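Local structure of diguanylate cyclase (Xanthomonas campestris pv. campestris, 5H5O) at residues Thr44-Leu49 with Ser83-Ser88; Arg19-Ala24 with Leu90-His95; Ala8-Phe13 with Pro106-His111. The protein binds cyclic GMP through this cyclic nucleotide-binding domain and, as a whole protein, probably makes cyclic di-GMP from two molecules of GTP. All blocks are in the same frame, centred on the assembly; numbering follows the deposited sequence.

Contacts 1 and 2 belong to the beta-roll of the cyclic nucleotide-binding domain, one in each of its two antiparallel sheets, while contact 3 joins the first helix to the long C-terminal helix. The strands of contacts 1 and 2 run on into each other: 83-84 leads through a short loop to 88-93, and Ile23 packs on Ala84. Contact 3 lies on the other side of the chain's centre from contact 1 and touches contact 2 where Leu11 O meets Ile91 CD1. All three are partly buried. Backbone bonds carry the two strand pairs, contact 2 adding a surface salt bridge; contact 3 relies on a selenomethionine and a water.

Contact 1 of 3, residues Thr44-Leu49 with Ser83-Ser88; sequences TGQIDL and SASVDS. With PCG (cyclic guanosine monophosphate), chain C.
Asp48 and Ser83 form the hydrogen-bonded pair of this antiparallel contact. Asp48 N gives a nearly straight bond (175°) to Ser83 O at 2.8 Å, and Ser83 N returns a longer one to Asp48 O. That carbonyl also accepts from a water that sits 2.7 Å from Ser83 OG, so the hydroxyl reaches the Asp48 backbone through solvent. Ile47 and Ala84 are the next pair, without mutual backbone bonds; the CD1 branch of Ile47 lies 4.1 Å from Ala84 CB. One step further, Ser85 N bonds to Gln46 O at 3.1 Å.

Beyond this, residues 85-87 loop out before Ser88 comes back alongside Gly45, and a side chain takes over the pairing. Ser88 OG accepts from Gln46 N at 2.9 Å and itself donates to Val86 O, from well above that carbonyl's plane, so one hydroxyl ties the 85-88 loop to the chain at Gln46. Val86 CG2 lies over Gly45 CA, where the chain passes with positive phi.

On the face carrying Asp48, the extended Gln46 side chain (CG anti to N, chi1 172°) sends NE2 to the syn lone pair of Asp48 OD1 at 3.0 Å. His59 of strand 58-60 holds the same oxygen, fixing the carboxylate beside Ser85 CB. The strand then leads to Leu49, whose CD1 touches C8 of the cyclic GMP base at 3.6 Å. This is the antiparallel pairing of a cyclic nucleotide-binding beta-roll, with one strand running from this loop into the nucleotide pocket.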
loop_
_atom_site.group_PDB
_atom_site.type_symbol
_atom_site.label_atom_id
_atom_site.label_comp_id
_atom_site.label_asym_id
_atom_site.label_seq_id
_atom_site.Cartn_x
_atom_site.Cartn_y
_atom_site.Cartn_z
ATOM N N THR A 44 10.036 10.426 -20.152
ATOM C CA THR A 44 9.691 10.857 -21.494
ATOM C C THR A 44 8.922 9.749 -22.173
ATOM O O THR A 44 9.149 8.577 -21.881
ATOM C CB THR A 44 10.939 11.156 -22.369
ATOM O OG1 THR A 44 11.357 9.964 -23.030
ATOM C CG2 THR A 44 12.095 11.670 -21.545
ATOM N N GLY A 45 8.013 10.120 -23.072
ATOM C CA GLY A 45 7.313 9.155 -23.897
ATOM C C GLY A 45 6.099 8.581 -23.186
ATOM O O GLY A 45 5.395 9.283 -22.457
ATOM N N GLN A 46 5.850 7.291 -23.395
ATOM C CA GLN A 46 4.645 6.679 -22.847
ATOM C C GLN A 46 4.762 5.165 -22.736
ATOM O O GLN A 46 5.193 4.494 -23.672
ATOM C CB GLN A 46 3.430 7.071 -23.690
ATOM C CG GLN A 46 2.133 6.342 -23.349
ATOM C CD GLN A 46 1.028 6.715 -24.316
ATOM O OE1 GLN A 46 0.647 7.887 -24.408
ATOM N NE2 GLN A 46 0.528 5.731 -25.068
ATOM N N ILE A 47 4.378 4.629 -21.578
ATOM C CA ILE A 47 4.378 3.198 -21.398
ATOM C C ILE A 47 2.942 2.701 -21.393
ATOM O O ILE A 47 2.078 3.299 -20.753
ATOM C CB ILE A 47 5.058 2.789 -20.088
ATOM C CG1 ILE A 47 6.576 2.977 -20.189
ATOM C CG2 ILE A 47 4.710 1.320 -19.729
ATOM C CD1 ILE A 47 7.209 2.210 -21.353
ATOM N N ASP A 48 2.685 1.605 -22.099
ATOM C CA ASP A 48 1.353 1.007 -22.105
ATOM C C ASP A 48 1.318 -0.242 -21.241
ATOM O O ASP A 48 2.162 -1.129 -21.383
ATOM C CB ASP A 48 0.904 0.657 -23.532
ATOM C CG ASP A 48 0.640 1.898 -24.384
ATOM O OD1 ASP A 48 0.649 3.021 -23.830
ATOM O OD2 ASP A 48 0.415 1.748 -25.604
ATOM N N LEU A 49 0.338 -0.298 -20.350
ATOM C CA LEU A 49 0.122 -1.469 -19.516
ATOM C C LEU A 49 -1.006 -2.344 -20.076
ATOM O O LEU A 49 -2.128 -1.880 -20.280
ATOM C CB LEU A 49 -0.184 -1.050 -18.080
ATOM C CG LEU A 49 0.883 -0.160 -17.447
ATOM C CD1 LEU A 49 0.526 0.168 -15.996
ATOM C CD2 LEU A 49 2.249 -0.819 -17.548
ATOM N N SER A 83 5.107 -2.030 -22.144
ATOM C CA SER A 83 5.748 -1.846 -23.437
ATOM C C SER A 83 5.715 -0.383 -23.882
ATOM O O SER A 83 4.840 0.395 -23.492
ATOM C CB SER A 83 5.117 -2.761 -24.501
ATOM O OG SER A 83 3.872 -2.248 -24.957
ATOM N N ALA A 84 6.706 0.003 -24.670
ATOM C CA ALA A 84 6.839 1.401 -25.053
ATOM C C ALA A 84 5.986 1.694 -26.284
ATOM O O ALA A 84 6.084 1.013 -27.307
ATOM C CB ALA A 84 8.308 1.774 -25.279
ATOM N N SER A 85 5.135 2.705 -26.167
ATOM C CA SER A 85 4.279 3.102 -27.272
ATOM C C SER A 85 5.122 3.865 -28.281
ATOM O O SER A 85 5.004 3.678 -29.488
ATOM C CB SER A 85 3.137 3.975 -26.754
ATOM O OG SER A 85 2.288 4.359 -27.807
ATOM N N VAL A 86 5.969 4.737 -27.756
ATOM C CA VAL A 86 6.869 5.549 -28.552
ATOM C C VAL A 86 8.204 5.454 -27.848
ATOM O O VAL A 86 8.279 4.852 -26.777
ATOM C CB VAL A 86 6.397 6.999 -28.575
ATOM C CG1 VAL A 86 5.058 7.110 -29.334
ATOM C CG2 VAL A 86 6.257 7.541 -27.146
ATOM N N ASP A 87 9.257 6.006 -28.444
ATOM C CA ASP A 87 10.564 6.028 -27.794
ATOM C C ASP A 87 10.379 6.650 -26.414
ATOM O O ASP A 87 9.805 7.722 -26.282
ATOM C CB ASP A 87 11.571 6.859 -28.602
ATOM C CG ASP A 87 12.123 6.121 -29.825
ATOM O OD1 ASP A 87 11.632 5.026 -30.186
ATOM O OD2 ASP A 87 13.073 6.655 -30.432
ATOM N N SER A 88 10.856 5.979 -25.381
ATOM C CA SER A 88 10.585 6.449 -24.034
ATOM C C SER A 88 11.833 6.426 -23.182
ATOM O O SER A 88 12.791 5.713 -23.478
ATOM C CB SER A 88 9.498 5.580 -23.387
ATOM O OG SER A 88 8.249 5.833 -23.987
HETATM P PA PCG C . 3.467 -4.577 -11.327
HETATM O O1A PCG C . 4.926 -4.548 -11.020
HETATM O O2A PCG C . 2.396 -5.558 -10.968
HETATM O "O5'" PCG C . 3.598 -4.388 -12.614
HETATM C "C5'" PCG C . 2.397 -4.064 -13.320
HETATM C "C4'" PCG C . 1.987 -2.747 -12.717
HETATM O "O4'" PCG C . 0.811 -2.090 -13.118
HETATM C "C3'" PCG C . 1.879 -2.830 -11.226
HETATM O "O3'" PCG C . 3.136 -3.316 -10.684
HETATM C "C2'" PCG C . 1.438 -1.425 -10.921
HETATM O "O2'" PCG C . 2.472 -0.475 -10.654
HETATM C "C1'" PCG C . 0.704 -1.005 -12.204
HETATM N N9 PCG C . -0.780 -0.819 -12.335
HETATM C C8 PCG C . -1.365 0.230 -12.927
HETATM N N7 PCG C . -2.705 0.134 -12.893
HETATM C C5 PCG C . -3.015 -0.990 -12.273
HETATM C C6 PCG C . -4.267 -1.695 -11.894
HETATM O O6 PCG C . -5.358 -1.192 -12.184
HETATM N N1 PCG C . -4.181 -2.881 -11.230
HETATM C C2 PCG C . -2.991 -3.441 -10.907
HETATM N N2 PCG C . -2.972 -4.619 -10.250
HETATM N N3 PCG C . -1.784 -2.842 -11.229
HETATM C C4 PCG C . -1.747 -1.642 -11.895
HETATM O O HOH W 1 1.922 -3.161 -23.297
#

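Contact 2 of 3, residues Arg19-Ala24 with Leu90-His95; sequences RMREIA and LIELAH
A straight Glu92 and a doubly bent Arg21 bring their charged ends together. Glu92 is fully extended, CG anti to N (chi1 177°) and the chain straight beyond it, whereas Arg21 bends at both chi2 and chi3 and so folds its guanidinium to the carboxylate. The grip is side-on: NE reaches Glu92 OE1 and NH2 reaches Glu92 OE2, both at 2.9 Å. The NH2 bond is the straighter, at 171°, and its acceptor lies in the guanidinium plane. The two flat groups are nevertheless turned 37° apart, and both carboxylate oxygens are approached from above their plane.

The Arg19 guanidinium lies over a face of that of Arg21, with Arg19 NE 3.5 Å above its plane, while NE and NH2 of Arg19 both donate to Met20 O, which fixes its rotation. The Glu92 carboxylate nearby probably eases the closeness of the two positive groups.

Beneath these side chains the backbones pair antiparallel. Arg19 and Glu92 exchange two bonds, the shorter from Glu92 N to Arg19 O at 2.7 Å, and Arg21 and Leu90 exchange two more. On the opposite face, the bent side chain of Met20, a selenomethionine, brings SE to 3.7 Å from Ile91 CG1, and both residues also pack on Val43. Further along the face that carries Arg21 and Glu92, Ile23 CG2 touches Leu90 CD1, and Leu29 packs on both residues.

Strand 19-23 is the outermost strand of its sheet within this chain, with 88-93 bonded to 39-44 on its other side. The arrangement is that of an edge strand in the beta-roll of a cyclic nucleotide-binding domain, with one arginine-glutamate salt bridge across the pair.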
loop_
_atom_site.group_PDB
_atom_site.type_symbol
_atom_site.label_atom_id
_atom_site.label_comp_id
_atom_site.label_asym_id
_atom_site.label_seq_id
_atom_site.Cartn_x
_atom_site.Cartn_y
_atom_site.Cartn_z
ATOM N N ARG A 19 18.590 4.492 -11.804
ATOM C CA ARG A 19 19.313 4.780 -13.032
ATOM C C ARG A 19 18.354 5.025 -14.185
ATOM O O ARG A 19 17.145 4.859 -14.050
ATOM C CB ARG A 19 20.270 3.650 -13.373
ATOM C CG ARG A 19 19.618 2.295 -13.398
ATOM C CD ARG A 19 20.378 1.412 -14.325
ATOM N NE ARG A 19 20.565 2.097 -15.601
ATOM C CZ ARG A 19 21.562 1.856 -16.445
ATOM N NH1 ARG A 19 22.475 0.935 -16.153
ATOM N NH2 ARG A 19 21.639 2.535 -17.579
HETATM N N MSE A 20 18.895 5.429 -15.324
HETATM C CA MSE A 20 18.054 5.779 -16.468
HETATM C C MSE A 20 18.066 4.643 -17.465
HETATM O O MSE A 20 19.040 3.896 -17.574
HETATM C CB MSE A 20 18.543 7.073 -17.144
HETATM C CG MSE A 20 18.670 8.262 -16.193
HETATM SE SE MSE A 20 17.025 8.612 -15.196
HETATM C CE MSE A 20 15.880 8.963 -16.715
ATOM N N ARG A 21 16.987 4.540 -18.217
ATOM C CA ARG A 21 16.811 3.437 -19.139
ATOM C C ARG A 21 16.088 3.973 -20.365
ATOM O O ARG A 21 15.040 4.614 -20.253
ATOM C CB ARG A 21 15.998 2.329 -18.452
ATOM C CG ARG A 21 16.280 0.917 -18.935
ATOM C CD ARG A 21 17.744 0.524 -18.774
ATOM N NE ARG A 21 18.069 -0.145 -17.513
ATOM C CZ ARG A 21 19.239 -0.743 -17.281
ATOM N NH1 ARG A 21 20.172 -0.757 -18.226
ATOM N NH2 ARG A 21 19.490 -1.333 -16.121
ATOM N N GLU A 22 16.661 3.736 -21.536
ATOM C CA GLU A 22 16.007 4.126 -22.775
ATOM C C GLU A 22 15.298 2.924 -23.328
ATOM O O GLU A 22 15.785 1.804 -23.219
ATOM C CB GLU A 22 17.030 4.637 -23.792
ATOM C CG GLU A 22 17.602 5.990 -23.429
ATOM C CD GLU A 22 18.796 6.370 -24.274
ATOM O OE1 GLU A 22 18.973 5.777 -25.360
ATOM O OE2 GLU A 22 19.561 7.262 -23.842
ATOM N N ILE A 23 14.127 3.136 -23.900
ATOM C CA ILE A 23 13.438 2.022 -24.499
ATOM C C ILE A 23 12.765 2.449 -25.794
ATOM O O ILE A 23 12.076 3.468 -25.851
ATOM C CB ILE A 23 12.494 1.297 -23.484
ATOM C CG1 ILE A 23 11.768 0.140 -24.165
ATOM C CG2 ILE A 23 11.532 2.267 -22.785
ATOM C CD1 ILE A 23 10.604 -0.390 -23.352
ATOM N N ALA A 24 13.020 1.693 -26.853
ATOM C CA ALA A 24 12.533 2.081 -28.175
ATOM C C ALA A 24 11.037 1.833 -28.324
ATOM O O ALA A 24 10.465 0.970 -27.646
ATOM C CB ALA A 24 13.322 1.351 -29.282
ATOM N N LEU A 90 12.976 6.171 -18.957
ATOM C CA LEU A 90 12.451 5.763 -17.666
ATOM C C LEU A 90 13.494 5.918 -16.585
ATOM O O LEU A 90 14.691 5.759 -16.840
ATOM C CB LEU A 90 12.048 4.291 -17.711
ATOM C CG LEU A 90 11.123 3.782 -18.818
ATOM C CD1 LEU A 90 10.901 2.291 -18.679
ATOM C CD2 LEU A 90 9.795 4.490 -18.772
ATOM N N ILE A 91 13.039 6.221 -15.373
ATOM C CA ILE A 91 13.857 5.957 -14.190
ATOM C C ILE A 91 13.608 4.511 -13.771
ATOM O O ILE A 91 12.462 4.090 -13.590
ATOM C CB ILE A 91 13.492 6.871 -13.014
ATOM C CG1 ILE A 91 13.805 8.334 -13.360
ATOM C CG2 ILE A 91 14.228 6.425 -11.724
ATOM C CD1 ILE A 91 12.972 9.307 -12.550
ATOM N N GLU A 92 14.683 3.745 -13.649
ATOM C CA GLU A 92 14.597 2.377 -13.164
ATOM C C GLU A 92 15.152 2.301 -11.741
ATOM O O GLU A 92 16.310 2.638 -11.498
ATOM C CB GLU A 92 15.357 1.451 -14.096
ATOM C CG GLU A 92 15.421 -0.005 -13.671
ATOM C CD GLU A 92 16.226 -0.841 -14.655
ATOM O OE1 GLU A 92 15.822 -0.949 -15.830
ATOM O OE2 GLU A 92 17.268 -1.383 -14.251
ATOM N N LEU A 93 14.314 1.858 -10.807
ATOM C CA LEU A 93 14.682 1.796 -9.398
ATOM C C LEU A 93 14.681 0.343 -8.907
ATOM O O LEU A 93 13.636 -0.296 -8.832
ATOM C CB LEU A 93 13.691 2.636 -8.603
ATOM C CG LEU A 93 13.997 3.346 -7.280
ATOM C CD1 LEU A 93 13.607 2.493 -6.137
ATOM C CD2 LEU A 93 15.440 3.860 -7.133
ATOM N N ALA A 94 15.864 -0.172 -8.591
ATOM C CA ALA A 94 16.016 -1.558 -8.172
ATOM C C ALA A 94 15.767 -1.738 -6.680
ATOM O O ALA A 94 15.797 -0.781 -5.903
ATOM C CB ALA A 94 17.412 -2.088 -8.551
ATOM N N HIS A 95 15.530 -2.989 -6.298
ATOM C CA HIS A 95 15.265 -3.366 -4.916
ATOM C C HIS A 95 16.268 -2.755 -3.936
ATOM O O HIS A 95 15.874 -2.135 -2.946
ATOM C CB HIS A 95 15.281 -4.896 -4.801
ATOM C CG HIS A 95 14.983 -5.404 -3.427
ATOM N ND1 HIS A 95 15.967 -5.625 -2.486
ATOM C CD2 HIS A 95 13.810 -5.731 -2.834
ATOM C CE1 HIS A 95 15.411 -6.071 -1.373
ATOM N NE2 HIS A 95 14.104 -6.143 -1.557
#

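Contact 3 of 3, residues Ala8-Phe13 with Pro106-His111; sequences AEELAF and PSMVAH
Met108, present as selenomethionine, reaches from its helix into the surface of helix 8-17 between Glu9, Glu10 and Phe13. With CG anti to N (chi1 -179°) and the chain straight to SE, the side chain extends outward before bending at its last torsion, which turns CE toward Phe13. This is the tight part of the contact: SE lies 3.5 Å from Glu9 CG and CE lies 3.6 Å from Phe13 CB. SE also stands 4.9 Å from the centroid of the Phe13 ring, approaching obliquely, a Met-aromatic contact. Glu9 runs antiparallel alongside Met108, which sets its CG against the selenium.

The other side is looser and polar: Glu10 is itself buried, and His111 exposed to solvent. Residues 8-13 and 106-111 share no direct hydrogen bond; a water links them, donating to Glu10 OE2 at 2.6 Å and to Met108 O at 2.7 Å, with a weak bond to His111 ND1. One turn beyond His111, Arg115 makes a salt bridge to Glu10 OE2, and Glu10 OE1 accepts from Thr7 N, so both carboxylate oxygens are held.

The two helical segments are steeply inclined, their axes 11.0 Å apart at closest approach, leaving the long Met108 side chain to span the distance. Leu101 of helix 95-104 also packs on Met108, while Pro106, Ser107 and Ala110 meet the same helix of the second subunit; helix 8-17 leads directly into strand 19-23.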
loop_
_atom_site.group_PDB
_atom_site.type_symbol
_atom_site.label_atom_id
_atom_site.label_comp_id
_atom_site.label_asym_id
_atom_site.label_seq_id
_atom_site.Cartn_x
_atom_site.Cartn_y
_atom_site.Cartn_z
ATOM N N ALA A 8 8.225 16.529 -7.262
ATOM C CA ALA A 8 9.514 16.963 -7.818
ATOM C C ALA A 8 10.664 16.319 -7.017
ATOM O O ALA A 8 11.629 15.790 -7.576
ATOM C CB ALA A 8 9.622 18.475 -7.789
ATOM N N GLU A 9 10.533 16.357 -5.699
ATOM C CA GLU A 9 11.497 15.727 -4.809
ATOM C C GLU A 9 11.701 14.236 -5.124
ATOM O O GLU A 9 12.829 13.760 -5.256
ATOM C CB GLU A 9 10.995 15.873 -3.376
ATOM C CG GLU A 9 11.848 15.191 -2.358
ATOM C CD GLU A 9 11.286 15.376 -0.954
ATOM O OE1 GLU A 9 10.047 15.243 -0.777
ATOM O OE2 GLU A 9 12.090 15.680 -0.052
ATOM N N GLU A 10 10.600 13.502 -5.229
ATOM C CA GLU A 10 10.674 12.094 -5.617
ATOM C C GLU A 10 11.397 11.887 -6.956
ATOM O O GLU A 10 12.273 11.018 -7.080
ATOM C CB GLU A 10 9.272 11.482 -5.662
ATOM C CG GLU A 10 8.620 11.332 -4.290
ATOM C CD GLU A 10 7.138 10.979 -4.381
ATOM O OE1 GLU A 10 6.585 10.937 -5.503
ATOM O OE2 GLU A 10 6.524 10.733 -3.323
ATOM N N LEU A 11 11.029 12.690 -7.952
ATOM C CA LEU A 11 11.597 12.543 -9.282
ATOM C C LEU A 11 13.100 12.665 -9.180
ATOM O O LEU A 11 13.810 11.800 -9.669
ATOM C CB LEU A 11 11.044 13.602 -10.244
ATOM C CG LEU A 11 10.309 13.184 -11.518
ATOM C CD1 LEU A 11 9.700 11.786 -11.400
ATOM C CD2 LEU A 11 9.235 14.243 -11.894
ATOM N N ALA A 12 13.574 13.721 -8.518
ATOM C CA ALA A 12 15.006 13.961 -8.390
ATOM C C ALA A 12 15.706 12.853 -7.597
ATOM O O ALA A 12 16.746 12.335 -8.028
ATOM C CB ALA A 12 15.290 15.325 -7.744
ATOM N N PHE A 13 15.145 12.495 -6.440
ATOM C CA PHE A 13 15.792 11.495 -5.590
ATOM C C PHE A 13 15.731 10.067 -6.131
ATOM O O PHE A 13 16.711 9.329 -6.015
ATOM C CB PHE A 13 15.309 11.570 -4.134
ATOM C CG PHE A 13 15.984 12.655 -3.345
ATOM C CD1 PHE A 13 17.310 12.520 -2.950
ATOM C CD2 PHE A 13 15.311 13.828 -3.033
ATOM C CE1 PHE A 13 17.957 13.530 -2.232
ATOM C CE2 PHE A 13 15.943 14.848 -2.308
ATOM C CZ PHE A 13 17.274 14.697 -1.905
ATOM N N PRO A 106 13.630 8.172 4.983
ATOM C CA PRO A 106 12.443 7.388 5.300
ATOM C C PRO A 106 11.178 8.201 5.169
ATOM O O PRO A 106 10.151 7.638 4.778
ATOM C CB PRO A 106 12.664 6.972 6.760
ATOM C CG PRO A 106 13.672 7.945 7.300
ATOM C CD PRO A 106 14.538 8.313 6.142
ATOM N N SER A 107 11.245 9.492 5.479
ATOM C CA SER A 107 10.054 10.331 5.443
ATOM C C SER A 107 9.533 10.475 4.006
ATOM O O SER A 107 8.324 10.394 3.759
ATOM C CB SER A 107 10.336 11.701 6.074
ATOM O OG SER A 107 9.164 12.504 6.106
HETATM N N MSE A 108 10.443 10.698 3.061
HETATM C CA MSE A 108 10.026 10.834 1.673
HETATM C C MSE A 108 9.387 9.554 1.191
HETATM O O MSE A 108 8.337 9.597 0.545
HETATM C CB MSE A 108 11.188 11.188 0.747
HETATM C CG MSE A 108 10.723 11.350 -0.695
HETATM SE SE MSE A 108 12.191 11.702 -1.875
HETATM C CE MSE A 108 12.976 9.931 -1.948
ATOM N N VAL A 109 10.010 8.423 1.533
ATOM C CA VAL A 109 9.511 7.101 1.153
ATOM C C VAL A 109 8.132 6.795 1.761
ATOM O O VAL A 109 7.258 6.241 1.091
ATOM C CB VAL A 109 10.523 5.990 1.540
ATOM C CG1 VAL A 109 9.948 4.600 1.308
ATOM C CG2 VAL A 109 11.807 6.165 0.761
ATOM N N ALA A 110 7.934 7.164 3.022
ATOM C CA ALA A 110 6.652 6.897 3.678
ATOM C C ALA A 110 5.539 7.628 2.954
ATOM O O ALA A 110 4.452 7.089 2.733
ATOM C CB ALA A 110 6.694 7.303 5.162
ATOM N N HIS A 111 5.816 8.876 2.585
ATOM C CA HIS A 111 4.838 9.670 1.857
ATOM C C HIS A 111 4.543 9.020 0.501
ATOM O O HIS A 111 3.374 8.907 0.068
ATOM C CB HIS A 111 5.345 11.104 1.704
ATOM C CG HIS A 111 4.308 12.060 1.209
ATOM N ND1 HIS A 111 4.273 12.514 -0.094
ATOM C CD2 HIS A 111 3.267 12.654 1.841
ATOM C CE1 HIS A 111 3.254 13.341 -0.244
ATOM N NE2 HIS A 111 2.628 13.444 0.916
HETATM O O HOH W 2 7.293 11.535 -1.021
#